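Local coordinates for diguanylate cyclase DosC (Escherichia coli, PDB 4ZVA), which synthesises the second messenger cyclic di-GMP from GTP under the control of oxygen, which is probably sensed at the haem of its globin domain, at residues Gly9-Ala14 and Tyr132-Asn137; Val109-Leu114 and Asn137-Ala142. One frame throughout, in Å; residues are numbered along the deposited sequence.

Contact 1: Gly9-Ala14 and Tyr132-Asn137; sequences GLVEQA and YHFSIN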
loop_
_atom_site.group_PDB
_atom_site.type_symbol
_atom_site.label_atom_id
_atom_site.label_comp_id
_atom_site.label_asym_id
_atom_site.label_seq_id
_atom_site.Cartn_x
_atom_site.Cartn_y
_atom_site.Cartn_z
ATOM N N GLY A 9 -5.852 -2.424 -16.757
ATOM C CA GLY A 9 -6.785 -3.400 -16.225
ATOM C C GLY A 9 -7.495 -2.896 -14.984
ATOM O O GLY A 9 -8.702 -3.071 -14.842
ATOM N N LEU A 10 -6.743 -2.263 -14.088
ATOM C CA LEU A 10 -7.306 -1.721 -12.853
ATOM C C LEU A 10 -8.414 -0.707 -13.129
ATOM O O LEU A 10 -9.475 -0.749 -12.506
ATOM C CB LEU A 10 -6.210 -1.074 -12.006
ATOM C CG LEU A 10 -6.693 -0.383 -10.731
ATOM C CD1 LEU A 10 -7.314 -1.390 -9.775
ATOM C CD2 LEU A 10 -5.547 0.362 -10.065
ATOM N N VAL A 11 -8.169 0.190 -14.078
ATOM C CA VAL A 11 -9.156 1.195 -14.455
ATOM C C VAL A 11 -10.348 0.533 -15.137
ATOM O O VAL A 11 -11.502 0.864 -14.861
ATOM C CB VAL A 11 -8.548 2.260 -15.392
ATOM C CG1 VAL A 11 -9.616 3.237 -15.871
ATOM C CG2 VAL A 11 -7.410 2.996 -14.695
ATOM N N GLU A 12 -10.054 -0.414 -16.022
ATOM C CA GLU A 12 -11.078 -1.131 -16.774
ATOM C C GLU A 12 -11.991 -1.974 -15.885
ATOM O O GLU A 12 -13.174 -2.135 -16.182
ATOM C CB GLU A 12 -10.414 -2.023 -17.825
ATOM C CG GLU A 12 -10.040 -1.295 -19.103
ATOM C CD GLU A 12 -9.375 -2.206 -20.114
ATOM O OE1 GLU A 12 -9.356 -3.434 -19.887
ATOM O OE2 GLU A 12 -8.865 -1.693 -21.133
ATOM N N GLN A 13 -11.440 -2.516 -14.804
ATOM C CA GLN A 13 -12.206 -3.396 -13.923
ATOM C C GLN A 13 -13.139 -2.615 -12.996
ATOM O O GLN A 13 -14.182 -3.123 -12.585
ATOM C CB GLN A 13 -11.265 -4.277 -13.094
ATOM C CG GLN A 13 -10.566 -5.394 -13.877
ATOM C CD GLN A 13 -11.502 -6.510 -14.317
ATOM O OE1 GLN A 13 -12.700 -6.491 -14.029
ATOM N NE2 GLN A 13 -10.952 -7.495 -15.019
ATOM N N ALA A 14 -12.753 -1.389 -12.653
ATOM C CA ALA A 14 -13.558 -0.555 -11.764
ATOM C C ALA A 14 -14.708 0.100 -12.526
ATOM O O ALA A 14 -14.492 0.755 -13.545
ATOM C CB ALA A 14 -12.694 0.497 -11.094
ATOM N N TYR A 132 -12.383 3.258 -1.997
ATOM C CA TYR A 132 -11.158 3.112 -1.228
ATOM C C TYR A 132 -10.247 2.055 -1.857
ATOM O O TYR A 132 -9.034 2.237 -1.927
ATOM C CB TYR A 132 -11.493 2.753 0.220
ATOM C CG TYR A 132 -10.303 2.510 1.115
ATOM C CD1 TYR A 132 -9.397 3.523 1.394
ATOM C CD2 TYR A 132 -10.102 1.270 1.707
ATOM C CE1 TYR A 132 -8.311 3.303 2.226
ATOM C CE2 TYR A 132 -9.025 1.040 2.538
ATOM C CZ TYR A 132 -8.133 2.057 2.794
ATOM O OH TYR A 132 -7.061 1.821 3.623
ATOM N N HIS A 133 -10.843 0.963 -2.326
ATOM C CA HIS A 133 -10.086 -0.101 -2.989
ATOM C C HIS A 133 -9.401 0.389 -4.262
ATOM O O HIS A 133 -8.197 0.203 -4.435
ATOM C CB HIS A 133 -11.000 -1.280 -3.320
ATOM C CG HIS A 133 -10.367 -2.305 -4.211
ATOM N ND1 HIS A 133 -10.815 -2.558 -5.488
ATOM C CD2 HIS A 133 -9.310 -3.129 -4.010
ATOM C CE1 HIS A 133 -10.067 -3.503 -6.035
ATOM N NE2 HIS A 133 -9.149 -3.865 -5.160
ATOM N N PHE A 134 -10.174 1.012 -5.146
ATOM C CA PHE A 134 -9.626 1.576 -6.376
ATOM C C PHE A 134 -8.505 2.561 -6.074
ATOM O O PHE A 134 -7.471 2.563 -6.744
ATOM C CB PHE A 134 -10.722 2.266 -7.194
ATOM C CG PHE A 134 -10.212 2.949 -8.432
ATOM C CD1 PHE A 134 -9.946 2.219 -9.579
ATOM C CD2 PHE A 134 -9.998 4.318 -8.452
ATOM C CE1 PHE A 134 -9.475 2.839 -10.721
ATOM C CE2 PHE A 134 -9.526 4.945 -9.590
ATOM C CZ PHE A 134 -9.265 4.204 -10.727
ATOM N N SER A 135 -8.714 3.386 -5.053
ATOM C CA SER A 135 -7.737 4.393 -4.659
ATOM C C SER A 135 -6.451 3.757 -4.140
ATOM O O SER A 135 -5.358 4.179 -4.505
ATOM C CB SER A 135 -8.325 5.320 -3.594
ATOM O OG SER A 135 -9.448 6.030 -4.097
ATOM N N ILE A 136 -6.583 2.752 -3.278
ATOM C CA ILE A 136 -5.413 2.067 -2.735
ATOM C C ILE A 136 -4.613 1.400 -3.852
ATOM O O ILE A 136 -3.396 1.564 -3.939
ATOM C CB ILE A 136 -5.799 1.010 -1.681
ATOM C CG1 ILE A 136 -6.328 1.686 -0.415
ATOM C CG2 ILE A 136 -4.599 0.145 -1.328
ATOM C CD1 ILE A 136 -5.330 2.623 0.244
ATOM N N ASN A 137 -5.302 0.658 -4.711
ATOM C CA ASN A 137 -4.645 -0.029 -5.816
ATOM C C ASN A 137 -4.003 0.949 -6.797
ATOM O O ASN A 137 -2.931 0.679 -7.335
ATOM C CB ASN A 137 -5.641 -0.935 -6.542
ATOM C CG ASN A 137 -5.873 -2.246 -5.814
ATOM O OD1 ASN A 137 -5.501 -2.397 -4.650
ATOM N ND2 ASN A 137 -6.505 -3.194 -6.491
#

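Contact 2: Val109-Leu114 and Asn137-Ala142; sequences VLKKIL and NSIDIA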
loop_
_atom_site.group_PDB
_atom_site.type_symbol
_atom_site.label_atom_id
_atom_site.label_comp_id
_atom_site.label_asym_id
_atom_site.label_seq_id
_atom_site.Cartn_x
_atom_site.Cartn_y
_atom_site.Cartn_z
ATOM N N VAL A 109 1.696 7.409 4.393
ATOM C CA VAL A 109 1.035 8.551 5.011
ATOM C C VAL A 109 -0.161 8.997 4.179
ATOM O O VAL A 109 -1.245 9.233 4.714
ATOM C CB VAL A 109 2.004 9.741 5.188
ATOM C CG1 VAL A 109 1.250 10.983 5.618
ATOM C CG2 VAL A 109 3.089 9.393 6.194
ATOM N N LEU A 110 0.043 9.088 2.867
ATOM C CA LEU A 110 -1.010 9.497 1.943
ATOM C C LEU A 110 -2.201 8.545 2.006
ATOM O O LEU A 110 -3.344 8.979 2.136
ATOM C CB LEU A 110 -0.475 9.567 0.512
ATOM C CG LEU A 110 -1.499 9.936 -0.564
ATOM C CD1 LEU A 110 -2.101 11.313 -0.285
ATOM C CD2 LEU A 110 -0.876 9.882 -1.954
ATOM N N LYS A 111 -1.929 7.248 1.910
ATOM C CA LYS A 111 -2.981 6.241 1.989
ATOM C C LYS A 111 -3.690 6.278 3.340
ATOM O O LYS A 111 -4.899 6.057 3.421
ATOM C CB LYS A 111 -2.407 4.844 1.731
ATOM C CG LYS A 111 -2.027 4.598 0.280
ATOM C CD LYS A 111 -1.392 3.229 0.072
ATOM C CE LYS A 111 0.008 3.171 0.664
ATOM N NZ LYS A 111 0.699 1.893 0.335
ATOM N N LYS A 112 -2.938 6.579 4.393
ATOM C CA LYS A 112 -3.492 6.631 5.739
ATOM C C LYS A 112 -4.510 7.763 5.894
ATOM O O LYS A 112 -5.594 7.558 6.438
ATOM C CB LYS A 112 -2.377 6.791 6.772
ATOM C CG LYS A 112 -2.887 6.936 8.199
ATOM C CD LYS A 112 -1.752 7.130 9.192
ATOM C CE LYS A 112 -2.291 7.415 10.585
ATOM N NZ LYS A 112 -1.202 7.570 11.589
ATOM N N ILE A 113 -4.157 8.957 5.429
ATOM C CA ILE A 113 -5.021 10.122 5.605
ATOM C C ILE A 113 -6.152 10.174 4.580
ATOM O O ILE A 113 -7.112 10.929 4.744
ATOM C CB ILE A 113 -4.219 11.433 5.526
ATOM C CG1 ILE A 113 -3.551 11.579 4.158
ATOM C CG2 ILE A 113 -3.193 11.488 6.643
ATOM C CD1 ILE A 113 -2.845 12.912 3.968
ATOM N N LEU A 114 -6.035 9.374 3.525
ATOM C CA LEU A 114 -7.067 9.314 2.496
ATOM C C LEU A 114 -8.324 8.622 3.015
ATOM O O LEU A 114 -9.438 8.993 2.650
ATOM C CB LEU A 114 -6.552 8.588 1.249
ATOM C CG LEU A 114 -7.584 8.385 0.132
ATOM C CD1 LEU A 114 -8.113 9.726 -0.373
ATOM C CD2 LEU A 114 -7.016 7.559 -1.013
ATOM N N ASN A 137 -5.302 0.658 -4.711
ATOM C CA ASN A 137 -4.645 -0.029 -5.816
ATOM C C ASN A 137 -4.003 0.949 -6.797
ATOM O O ASN A 137 -2.931 0.679 -7.335
ATOM C CB ASN A 137 -5.641 -0.935 -6.542
ATOM C CG ASN A 137 -5.873 -2.246 -5.814
ATOM O OD1 ASN A 137 -5.501 -2.397 -4.650
ATOM N ND2 ASN A 137 -6.505 -3.194 -6.491
ATOM N N SER A 138 -4.657 2.085 -7.020
ATOM C CA SER A 138 -4.117 3.122 -7.896
ATOM C C SER A 138 -2.856 3.752 -7.320
ATOM O O SER A 138 -1.880 3.971 -8.034
ATOM C CB SER A 138 -5.165 4.211 -8.152
ATOM O OG SER A 138 -6.253 3.696 -8.899
ATOM N N ILE A 139 -2.881 4.060 -6.030
ATOM C CA ILE A 139 -1.733 4.675 -5.383
ATOM C C ILE A 139 -0.562 3.692 -5.341
ATOM O O ILE A 139 0.587 4.068 -5.588
ATOM C CB ILE A 139 -2.079 5.156 -3.962
ATOM C CG1 ILE A 139 -3.077 6.316 -4.032
ATOM C CG2 ILE A 139 -0.828 5.605 -3.216
ATOM C CD1 ILE A 139 -3.496 6.848 -2.687
ATOM N N ASP A 140 -0.864 2.429 -5.050
ATOM C CA ASP A 140 0.165 1.393 -4.985
ATOM C C ASP A 140 0.818 1.104 -6.336
ATOM O O ASP A 140 2.036 0.940 -6.412
ATOM C CB ASP A 140 -0.420 0.099 -4.418
ATOM C CG ASP A 140 -0.467 0.094 -2.903
ATOM O OD1 ASP A 140 0.176 0.966 -2.283
ATOM O OD2 ASP A 140 -1.138 -0.794 -2.329
ATOM N N ILE A 141 0.015 1.033 -7.396
ATOM C CA ILE A 141 0.557 0.784 -8.730
ATOM C C ILE A 141 1.447 1.954 -9.157
ATOM O O ILE A 141 2.474 1.757 -9.806
ATOM C CB ILE A 141 -0.562 0.525 -9.785
ATOM C CG1 ILE A 141 0.037 0.019 -11.097
ATOM C CG2 ILE A 141 -1.398 1.759 -10.054
ATOM C CD1 ILE A 141 0.525 -1.395 -11.024
ATOM N N ALA A 142 1.053 3.168 -8.781
ATOM C CA ALA A 142 1.836 4.355 -9.089
ATOM C C ALA A 142 3.150 4.359 -8.314
ATOM O O ALA A 142 4.191 4.742 -8.848
ATOM C CB ALA A 142 1.037 5.614 -8.785
#

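Contact 1: Gly9-Ala14 and Tyr132-Asn137
The carbonyl oxygen of Leu10 has two neighbours of very different kinds: Ala14 N, which reaches it in a weak hydrogen bond of 3.3 Å at the last turn of helix 2-13, and the ring of Phe134, at whose edge Leu10 O sits, near the ring plane and 4.0 Å from Phe134 CE1. No hydrogen bond joins the two segments; what holds them is apolar. Phe134 does much of the work. With CG anti to the backbone N (chi1 176°), its ring leans out from helix 125-147 into the end of the other helix. There Val11 CA also meets the ring edge, 4.1 Å from Phe134 CE1, while Ala14 CB approaches obliquely and comes to 3.6 Å from Phe134 CD1. Ala14 is where the chain leaves helical geometry, and its methyl still points at the partner helix, so the ring packs against the very end of helix 2-13. One turn back, Leu10 sets both methyls against Asn137: CD1 is 3.7 Å from Asn137 CB, and CD2 is 3.7 Å from the Asn137 carbonyl carbon. The leucine meets the aliphatic root and backbone of the asparagine, and its CD1 also touches the amide ND2. Arg19 and Ala22 of helix 16-43 also touch the Phe134 ring, and Arg19 NE hydrogen-bonds Ala14 O. Asn137 packs in addition on Tyr132 of the second subunit. The short axes run nearly antiparallel, at 171° and 10.8 Å apart. This joins the short N-terminal helix 2-13 to the last helix of the globin domain, consistent with the additional N-terminal helix of protoglobins and globin-coupled oxygen sensors.

Contact 2: Val109-Leu114 and Asn137-Ala142
The helical segments Val109-Leu114 and Asn137-Ala142 run nearly antiparallel, at 172° with their axes 10.9 Å apart, and their backbones come nearest at Lys111 and Ile139, where the CA atoms are 7.6 Å from each other. Ile139 fills the space between. Its CD1 meets CD2 of Leu114 at 4.0 Å and, more obliquely, CD2 of Leu110, while its CG2 lies 3.8 Å from Lys111 CG as the two side chains lie alongside, pointing opposite ways. Leu110 also reaches the haem, so this layer continues into the pocket. The pair is the antiparallel hairpin of the last two globin helices, whose outer side meets the same pair of a second subunit, the four-helix dimer interface familiar from globin-coupled sensors. At that side Lys111 bends at chi3 (-71°), carrying NZ across to Asp140, where it bonds OD1 at 2.8 Å through the syn lone pair. The same NZ also forms a salt bridge with Asp140 OD2 of the second subunit, and the exchange is mutual. A methionine in place of Lys111 would probably leave Asp140 without its countercharge within the chain and lose the bridge to Asp140 of the second subunit. The two Lys111 amines, one from each subunit, stand close together, gathered with the two Asp140 carboxylates into one charged cluster.

Helix 125-147 serves both contacts, and Asn137 belongs to each: Leu10 touches it in contact 1, and it begins the second segment of contact 2. Contact 1 is the more peripheral, partly buried and about 13 Å from the chain centre, and joins the short N-terminal helix by apolar packing alone. Contact 2, all of its touching residues buried and about 5 Å from the centre, adds a salt bridge to its aliphatic core and borders the haem. The two patches meet directly, Ser135 CB lying 3.7 Å from Leu114 CD2. Both also touch the second subunit, contact 1 through packing and aromatic rings, contact 2 through salt bridges as well as packing.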